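Local coordinates for immunomodulatory active chitinase (Trichuris suis, PDB 6G9C), which probably hydrolyses chitin as a family 18 glycosidase and, made by a parasitic whipworm, has immunomodulatory activity, at residues F139-K144 with T181-L186; W279-S282 with K286-I289; T298-L303 with G307-Y312. One frame throughout, in Å; residues are numbered along the deposited sequence.

In the fold
Contact 1 comes first, in the TIM barrel of the family 18 chitinase. It joins the end of helix 126-142 to the loop before strand 187-193, at the interface with the second subunit, closing a 36-residue segment that holds strand 147-151 and most of helix 160-181. Contacts 2 and 3 follow in the insertion between strands 268-281 and 364-368. Contact 2 closes a short loop after strand 268-281, and contact 3 closes another leading into strand 308-310, the antiparallel neighbour of 268-281. The three lie in series and none nests or crosses. Contacts 2 and 3 touch, their centres about 17 Å apart; contact 1 lies across the chain's centre, about 50 Å from contact 2 between centres.

Contact 1. Residues F139-K144 with T181-L186; sequences FLQQNK and TSTSRL
Leu140, near the end of helix 126-142, faces Leu186 with 8.7 Å between their CA atoms, the closest backbone approach where two neighbouring helices of the TIM barrel meet through the loop that leads into strand 187-193. The helix ends in a Schellman motif, with Lys144 at positive phi (70°) as its C-prime residue. The apolar part of the contact is a single touch of methyl groups, Leu140 CD1 lying 4.1 Å from Leu186 CD1. Both leucines also touch Phe174 of helix 160-181.

The polar part belongs to Gln141. Its chain is bent at chi2 (-135°), and the amide passes alongside Thr181, the two side chains running antiparallel. Reciprocal hydrogen bonds cross the dimer interface here: Gln141 OE1 bonds to Thr181 OG1 of the second subunit, and Thr181 O to Gln141 NE2 of the second subunit. Thr181 also packs on Cys180 of the second subunit, a residue seen in an interchain disulfide. Within the subunit the amide makes looser contacts: NE2 of Gln141 is 4.1 Å from Thr183 OG1, and its OE1 meets the methyl Thr181 CG2 at 3.8 Å.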
loop_
_atom_site.group_PDB
_atom_site.type_symbol
_atom_site.label_atom_id
_atom_site.label_comp_id
_atom_site.label_asym_id
_atom_site.label_seq_id
_atom_site.Cartn_x
_atom_site.Cartn_y
_atom_site.Cartn_z
ATOM N N PHE A 139 1.514 -16.709 -3.590
ATOM C CA PHE A 139 2.143 -16.120 -2.411
ATOM C C PHE A 139 2.510 -14.664 -2.654
ATOM O O PHE A 139 2.336 -13.818 -1.769
ATOM C CB PHE A 139 3.389 -16.922 -2.022
ATOM C CG PHE A 139 3.910 -16.613 -0.645
ATOM C CD1 PHE A 139 3.361 -17.220 0.473
ATOM C CD2 PHE A 139 4.961 -15.715 -0.470
ATOM C CE1 PHE A 139 3.852 -16.940 1.752
ATOM C CE2 PHE A 139 5.456 -15.424 0.805
ATOM C CZ PHE A 139 4.903 -16.033 1.915
ATOM N N LEU A 140 3.020 -14.358 -3.850
ATOM C CA LEU A 140 3.407 -12.989 -4.177
ATOM C C LEU A 140 2.203 -12.059 -4.141
ATOM O O LEU A 140 2.246 -10.995 -3.508
ATOM C CB LEU A 140 4.079 -12.943 -5.551
ATOM C CG LEU A 140 5.480 -13.568 -5.665
ATOM C CD1 LEU A 140 5.906 -13.663 -7.130
ATOM C CD2 LEU A 140 6.527 -12.818 -4.811
ATOM N N GLN A 141 1.112 -12.447 -4.814
ATOM C CA GLN A 141 -0.046 -11.563 -4.897
ATOM C C GLN A 141 -0.779 -11.474 -3.564
ATOM O O GLN A 141 -1.274 -10.400 -3.201
ATOM C CB GLN A 141 -1.003 -12.014 -6.009
ATOM C CG GLN A 141 -0.448 -11.813 -7.422
ATOM C CD GLN A 141 -1.467 -11.208 -8.398
ATOM O OE1 GLN A 141 -2.622 -11.628 -8.451
ATOM N NE2 GLN A 141 -1.026 -10.228 -9.185
ATOM N N GLN A 142 -0.857 -12.583 -2.815
ATOM C CA GLN A 142 -1.515 -12.537 -1.513
ATOM C C GLN A 142 -0.819 -11.553 -0.579
ATOM O O GLN A 142 -1.470 -10.933 0.266
ATOM C CB GLN A 142 -1.547 -13.924 -0.865
ATOM C CG GLN A 142 -2.524 -14.922 -1.515
ATOM C CD GLN A 142 -2.232 -16.385 -1.156
ATOM O OE1 GLN A 142 -1.188 -16.715 -0.583
ATOM N NE2 GLN A 142 -3.159 -17.268 -1.511
ATOM N N ASN A 143 0.492 -11.378 -0.732
ATOM C CA ASN A 143 1.272 -10.592 0.208
ATOM C C ASN A 143 1.742 -9.271 -0.384
ATOM O O ASN A 143 2.563 -8.571 0.238
ATOM C CB ASN A 143 2.439 -11.435 0.730
ATOM C CG ASN A 143 1.959 -12.563 1.641
ATOM O OD1 ASN A 143 1.528 -12.319 2.768
ATOM N ND2 ASN A 143 1.992 -13.794 1.141
ATOM N N LYS A 144 1.206 -8.899 -1.553
ATOM C CA LYS A 144 1.344 -7.562 -2.133
ATOM C C LYS A 144 2.759 -7.278 -2.620
ATOM O O LYS A 144 3.178 -6.121 -2.659
ATOM C CB LYS A 144 0.909 -6.469 -1.139
ATOM C CG LYS A 144 -0.452 -6.698 -0.503
ATOM C CD LYS A 144 -1.550 -6.700 -1.538
ATOM C CE LYS A 144 -2.794 -6.000 -1.003
ATOM N NZ LYS A 144 -3.271 -6.595 0.274
ATOM N N THR A 181 -5.417 -10.558 -14.148
ATOM C CA THR A 181 -5.825 -9.692 -13.047
ATOM C C THR A 181 -5.830 -8.211 -13.407
ATOM O O THR A 181 -6.079 -7.381 -12.527
ATOM C CB THR A 181 -4.918 -9.913 -11.833
ATOM O OG1 THR A 181 -3.560 -9.633 -12.187
ATOM C CG2 THR A 181 -5.026 -11.338 -11.337
ATOM N N SER A 182 -5.564 -7.866 -14.666
ATOM C CA SER A 182 -5.497 -6.478 -15.131
ATOM C C SER A 182 -4.528 -5.646 -14.293
ATOM O O SER A 182 -4.837 -4.532 -13.857
ATOM C CB SER A 182 -6.887 -5.846 -15.151
ATOM O OG SER A 182 -7.772 -6.604 -15.950
ATOM N N THR A 183 -3.332 -6.189 -14.073
ATOM C CA THR A 183 -2.300 -5.499 -13.310
ATOM C C THR A 183 -1.012 -5.435 -14.122
ATOM O O THR A 183 -0.847 -6.145 -15.116
ATOM C CB THR A 183 -2.031 -6.187 -11.957
ATOM O OG1 THR A 183 -1.461 -7.482 -12.179
ATOM C CG2 THR A 183 -3.316 -6.337 -11.147
ATOM N N SER A 184 -0.103 -4.556 -13.696
ATOM C CA SER A 184 1.247 -4.547 -14.247
ATOM C C SER A 184 1.968 -5.813 -13.823
ATOM O O SER A 184 1.833 -6.267 -12.686
ATOM C CB SER A 184 2.035 -3.328 -13.754
ATOM O OG SER A 184 1.330 -2.135 -14.029
ATOM N N ARG A 185 2.750 -6.384 -14.729
ATOM C CA ARG A 185 3.325 -7.679 -14.404
ATOM C C ARG A 185 4.379 -7.563 -13.302
ATOM O O ARG A 185 5.064 -6.540 -13.145
ATOM C CB ARG A 185 3.906 -8.343 -15.647
ATOM C CG ARG A 185 5.262 -7.874 -16.038
ATOM C CD ARG A 185 6.057 -9.032 -16.601
ATOM N NE ARG A 185 7.235 -8.544 -17.299
ATOM C CZ ARG A 185 8.412 -8.314 -16.723
ATOM N NH1 ARG A 185 8.595 -8.543 -15.426
ATOM N NH2 ARG A 185 9.420 -7.860 -17.454
ATOM N N LEU A 186 4.478 -8.630 -12.522
ATOM C CA LEU A 186 5.486 -8.741 -11.486
ATOM C C LEU A 186 6.886 -8.647 -12.082
ATOM O O LEU A 186 7.151 -9.160 -13.173
ATOM C CB LEU A 186 5.307 -10.070 -10.755
ATOM C CG LEU A 186 4.021 -10.175 -9.943
ATOM C CD1 LEU A 186 3.604 -11.628 -9.786
ATOM C CD2 LEU A 186 4.266 -9.527 -8.585
#

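Contact 2. Residues W279-S282 with K286-I289; sequences WTLS and KTDI
Leu281 meets Lys286 and Thr287 where strand 268-281 runs out into the insertion domain of this family 18 chitinase, the alpha+beta module set between the last two strands of the TIM barrel. The intervening residues form a short loop that folds back over the strand end; Leu281 and Thr287 are the closest pair, with 7.5 Å between CA atoms. The surface buried between the segments is small, 97 Å².

Van der Waals contact accounts for all of the touching. Leu281 points toward the loop, and its branched end straddles the carbonyl of Lys286: CD1 and CD2 each lie 3.7 Å from Lys286 O, with CG slightly farther away. The same CD1 reaches Thr287 CG2 at 4.0 Å. That methyl is available because the Thr287 torsion (chi1 68°) sets OG1 between the backbone N and the carbonyl carbon and leaves CG2 beside the N, facing the leucine. Lys286 contributes its backbone, while its extended side chain leads away from Leu281. Thr230 also touches the leucine, and Thr287 rests in turn on Lys323 and Val336 of the adjoining hairpin. The meeting therefore closes the loop largely through one leucine.

Hydrogen bonding between the two segments is absent, and each is held separately. On the strand, Trp279 and Leu281 pair through their backbones with Trp341 and Asn339, whereas Thr280 and Ser282 turn theirs to the Gln294, Gly295 and Pro292 region, so alternate residues serve alternate neighbours. Trp341 also links the two segments: its side chain packs against Leu281 and Ile289, and its NE1 hydrogen-bonds to the carbonyl oxygen Thr287 O.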
loop_
_atom_site.group_PDB
_atom_site.type_symbol
_atom_site.label_atom_id
_atom_site.label_comp_id
_atom_site.label_asym_id
_atom_site.label_seq_id
_atom_site.Cartn_x
_atom_site.Cartn_y
_atom_site.Cartn_z
ATOM N N TRP A 279 39.558 -13.053 9.795
ATOM C CA TRP A 279 40.432 -14.152 10.175
ATOM C C TRP A 279 41.035 -13.891 11.553
ATOM O O TRP A 279 41.113 -12.749 12.018
ATOM C CB TRP A 279 41.591 -14.312 9.191
ATOM C CG TRP A 279 41.235 -14.770 7.797
ATOM C CD1 TRP A 279 41.379 -16.031 7.282
ATOM C CD2 TRP A 279 40.743 -13.952 6.726
ATOM N NE1 TRP A 279 40.985 -16.051 5.961
ATOM C CE2 TRP A 279 40.597 -14.786 5.598
ATOM C CE3 TRP A 279 40.411 -12.597 6.615
ATOM C CZ2 TRP A 279 40.127 -14.310 4.378
ATOM C CZ3 TRP A 279 39.946 -12.127 5.401
ATOM C CH2 TRP A 279 39.801 -12.990 4.300
ATOM N N THR A 280 41.512 -14.966 12.187
ATOM C CA THR A 280 42.459 -14.864 13.294
ATOM C C THR A 280 43.843 -15.141 12.722
ATOM O O THR A 280 44.073 -16.204 12.133
ATOM C CB THR A 280 42.123 -15.848 14.416
ATOM O OG1 THR A 280 40.820 -15.551 14.936
ATOM C CG2 THR A 280 43.150 -15.774 15.532
ATOM N N LEU A 281 44.743 -14.175 12.858
ATOM C CA LEU A 281 46.070 -14.295 12.274
ATOM C C LEU A 281 46.884 -15.366 12.987
ATOM O O LEU A 281 46.781 -15.538 14.207
ATOM C CB LEU A 281 46.805 -12.958 12.360
ATOM C CG LEU A 281 46.168 -11.791 11.603
ATOM C CD1 LEU A 281 46.820 -10.491 12.021
ATOM C CD2 LEU A 281 46.319 -12.012 10.108
ATOM N N SER A 282 47.707 -16.084 12.218
ATOM C CA SER A 282 48.675 -16.987 12.830
ATOM C C SER A 282 49.745 -16.219 13.584
ATOM O O SER A 282 50.266 -16.708 14.591
ATOM C CB SER A 282 49.337 -17.860 11.768
ATOM O OG SER A 282 48.367 -18.563 11.027
ATOM N N LYS A 286 52.333 -10.237 11.480
ATOM C CA LYS A 286 52.182 -10.379 10.032
ATOM C C LYS A 286 50.742 -10.006 9.711
ATOM O O LYS A 286 49.826 -10.794 9.950
ATOM C CB LYS A 286 52.503 -11.798 9.571
ATOM C CG LYS A 286 53.982 -12.152 9.604
ATOM C CD LYS A 286 54.173 -13.633 9.312
ATOM C CE LYS A 286 55.640 -13.987 9.090
ATOM N NZ LYS A 286 55.828 -15.468 9.065
ATOM N N THR A 287 50.544 -8.797 9.186
ATOM C CA THR A 287 49.201 -8.246 9.034
ATOM C C THR A 287 48.894 -7.800 7.608
ATOM O O THR A 287 47.874 -7.128 7.390
ATOM C CB THR A 287 48.997 -7.063 9.993
ATOM O OG1 THR A 287 49.836 -5.977 9.580
ATOM C CG2 THR A 287 49.372 -7.449 11.434
ATOM N N ASP A 288 49.726 -8.152 6.630
ATOM C CA ASP A 288 49.431 -7.771 5.255
ATOM C C ASP A 288 48.279 -8.603 4.695
ATOM O O ASP A 288 47.889 -9.635 5.249
ATOM C CB ASP A 288 50.660 -7.949 4.362
ATOM C CG ASP A 288 51.727 -6.917 4.629
ATOM O OD1 ASP A 288 51.564 -6.131 5.587
ATOM O OD2 ASP A 288 52.723 -6.887 3.874
ATOM N N ILE A 289 47.723 -8.125 3.578
ATOM C CA ILE A 289 46.909 -8.981 2.727
ATOM C C ILE A 289 47.745 -10.183 2.324
ATOM O O ILE A 289 48.877 -10.035 1.849
ATOM C CB ILE A 289 46.427 -8.197 1.496
ATOM C CG1 ILE A 289 45.588 -6.989 1.933
ATOM C CG2 ILE A 289 45.662 -9.127 0.518
ATOM C CD1 ILE A 289 45.456 -5.902 0.867
#

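Contact 3. Residues T298-L303 with G307-Y312; sequences TATEYL and GVISYY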
loop_
_atom_site.group_PDB
_atom_site.type_symbol
_atom_site.label_atom_id
_atom_site.label_comp_id
_atom_site.label_asym_id
_atom_site.label_seq_id
_atom_site.Cartn_x
_atom_site.Cartn_y
_atom_site.Cartn_z
ATOM N N THR A 298 37.051 -14.144 15.536
ATOM C CA THR A 298 36.120 -14.370 16.633
ATOM C C THR A 298 34.770 -13.730 16.328
ATOM O O THR A 298 34.703 -12.634 15.764
ATOM C CB THR A 298 36.690 -13.779 17.925
ATOM O OG1 THR A 298 38.030 -14.248 18.123
ATOM C CG2 THR A 298 35.843 -14.183 19.120
ATOM N N ALA A 299 33.688 -14.414 16.708
ATOM C CA ALA A 299 32.351 -13.872 16.488
ATOM C C ALA A 299 32.221 -12.498 17.136
ATOM O O ALA A 299 32.772 -12.248 18.213
ATOM C CB ALA A 299 31.290 -14.825 17.049
ATOM N N THR A 300 31.497 -11.598 16.476
ATOM C CA THR A 300 31.367 -10.227 16.960
ATOM C C THR A 300 30.094 -10.059 17.793
ATOM O O THR A 300 29.226 -10.935 17.836
ATOM C CB THR A 300 31.399 -9.231 15.792
ATOM O OG1 THR A 300 30.422 -9.590 14.811
ATOM C CG2 THR A 300 32.769 -9.243 15.125
ATOM N N GLU A 301 29.988 -8.893 18.445
ATOM C CA GLU A 301 28.960 -8.675 19.463
ATOM C C GLU A 301 27.545 -8.825 18.908
ATOM O O GLU A 301 26.677 -9.419 19.560
ATOM C CB GLU A 301 29.136 -7.289 20.093
ATOM C CG GLU A 301 28.121 -6.975 21.202
ATOM C CD GLU A 301 28.346 -5.611 21.869
ATOM O OE1 GLU A 301 29.422 -5.002 21.658
ATOM O OE2 GLU A 301 27.447 -5.161 22.618
ATOM N N TYR A 302 27.282 -8.287 17.716
ATOM C CA TYR A 302 25.926 -8.274 17.176
ATOM C C TYR A 302 25.671 -9.375 16.150
ATOM O O TYR A 302 24.633 -10.034 16.212
ATOM C CB TYR A 302 25.617 -6.898 16.564
ATOM C CG TYR A 302 25.671 -5.763 17.580
ATOM C CD1 TYR A 302 26.864 -5.097 17.844
ATOM C CD2 TYR A 302 24.530 -5.361 18.273
ATOM C CE1 TYR A 302 26.920 -4.064 18.772
ATOM C CE2 TYR A 302 24.577 -4.317 19.214
ATOM C CZ TYR A 302 25.773 -3.677 19.451
ATOM O OH TYR A 302 25.840 -2.644 20.379
ATOM N N LEU A 303 26.595 -9.615 15.214
ATOM C CA LEU A 303 26.345 -10.642 14.205
ATOM C C LEU A 303 26.516 -12.048 14.766
ATOM O O LEU A 303 25.843 -12.972 14.301
ATOM C CB LEU A 303 27.256 -10.452 12.990
ATOM C CG LEU A 303 27.138 -9.163 12.171
ATOM C CD1 LEU A 303 27.492 -9.401 10.722
ATOM C CD2 LEU A 303 25.765 -8.536 12.286
ATOM N N GLY A 307 33.972 -15.184 11.565
ATOM C CA GLY A 307 34.370 -14.941 10.202
ATOM C C GLY A 307 33.701 -13.761 9.521
ATOM O O GLY A 307 34.071 -13.450 8.382
ATOM N N VAL A 308 32.719 -13.107 10.152
ATOM C CA VAL A 308 32.024 -11.980 9.539
ATOM C C VAL A 308 31.909 -10.844 10.551
ATOM O O VAL A 308 31.969 -11.049 11.767
ATOM C CB VAL A 308 30.629 -12.380 8.992
ATOM C CG1 VAL A 308 29.758 -12.944 10.085
ATOM C CG2 VAL A 308 29.940 -11.207 8.321
ATOM N N ILE A 309 31.755 -9.625 10.026
ATOM C CA ILE A 309 31.625 -8.412 10.832
ATOM C C ILE A 309 30.768 -7.444 10.035
ATOM O O ILE A 309 30.789 -7.454 8.801
ATOM C CB ILE A 309 33.003 -7.792 11.178
ATOM C CG1 ILE A 309 32.866 -6.631 12.189
ATOM C CG2 ILE A 309 33.705 -7.277 9.909
ATOM C CD1 ILE A 309 34.209 -6.227 12.867
ATOM N N SER A 310 29.999 -6.613 10.736
ATOM C CA SER A 310 29.234 -5.571 10.066
ATOM C C SER A 310 30.027 -4.265 10.027
ATOM O O SER A 310 30.942 -4.046 10.818
ATOM C CB SER A 310 27.908 -5.328 10.780
ATOM O OG SER A 310 28.156 -4.692 12.034
ATOM N N TYR A 311 29.648 -3.380 9.101
ATOM C CA TYR A 311 30.303 -2.079 9.050
ATOM C C TYR A 311 30.180 -1.341 10.381
ATOM O O TYR A 311 31.149 -0.733 10.861
ATOM C CB TYR A 311 29.737 -1.225 7.911
ATOM C CG TYR A 311 30.320 0.161 7.932
ATOM C CD1 TYR A 311 31.663 0.370 7.663
ATOM C CD2 TYR A 311 29.546 1.264 8.270
ATOM C CE1 TYR A 311 32.225 1.655 7.727
ATOM C CE2 TYR A 311 30.094 2.528 8.325
ATOM C CZ TYR A 311 31.431 2.720 8.042
ATOM O OH TYR A 311 31.988 3.987 8.094
ATOM N N TYR A 312 29.003 -1.372 11.007
ATOM C CA TYR A 312 28.897 -0.627 12.259
ATOM C C TYR A 312 29.743 -1.263 13.364
ATOM O O TYR A 312 30.202 -0.562 14.275
ATOM C CB TYR A 312 27.425 -0.472 12.671
ATOM C CG TYR A 312 26.649 -1.734 13.006
ATOM C CD1 TYR A 312 26.748 -2.331 14.267
ATOM C CD2 TYR A 312 25.764 -2.301 12.079
ATOM C CE1 TYR A 312 26.008 -3.470 14.586
ATOM C CE2 TYR A 312 25.026 -3.438 12.394
ATOM C CZ TYR A 312 25.149 -4.017 13.644
ATOM O OH TYR A 312 24.414 -5.153 13.958
HETATM O O HOH W 1 34.118 -12.410 13.144
HETATM O O HOH W 2 30.318 -12.110 13.915
#
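Tyr302 and Tyr312 are brought together by opposite first torsions. At chi1 -62° the Tyr302 ring stands beside its own backbone N, while at chi1 64° that of Tyr312 is held between its N and carbonyl carbon. The site lies in the insertion domain of the TIM-barrel chitinase, where an irregular loop packs on strand 308-310 and the first turn of helix 311-319. The rings form a T-shaped pair, the edge of Tyr312 toward the face of Tyr302, with centroids 5.5 Å apart and planes at 73°. Tyr312 CE1 approaches Tyr302 CD1 to 3.7 Å, and its OH lies 3.4 Å from Tyr302 CB. Phe379 adds a third ring, meeting both tyrosines.

Leu303 wedges its methyls against the strand. CD1 sits 3.7 Å from Ser310 N, and CD2 lies near Tyr312 OH. Earlier in the loop, the methyl Thr300 CG2 meets Ile309 CG1 at 3.9 Å, the two side chains lying roughly perpendicular.

Polar order comes largely from Glu313. Ser310 is the N-cap of helix 311-319, and its N bonds to Glu313 OE1 while its OG caps the helix in return, a capping box. The same carboxylate takes Thr300 OG1 on OE1 and the backbone N atoms of Tyr302 and Leu303 on OE2, tying the loop to the helix start.

Two waters fill in between loop and strand where direct backbone pairing is absent. One lies among Thr298 O, Val308 O and, weakly, Gly307 N. The other accepts from Thr300 N at 2.9 Å and donates to Val308 O at 2.9 Å.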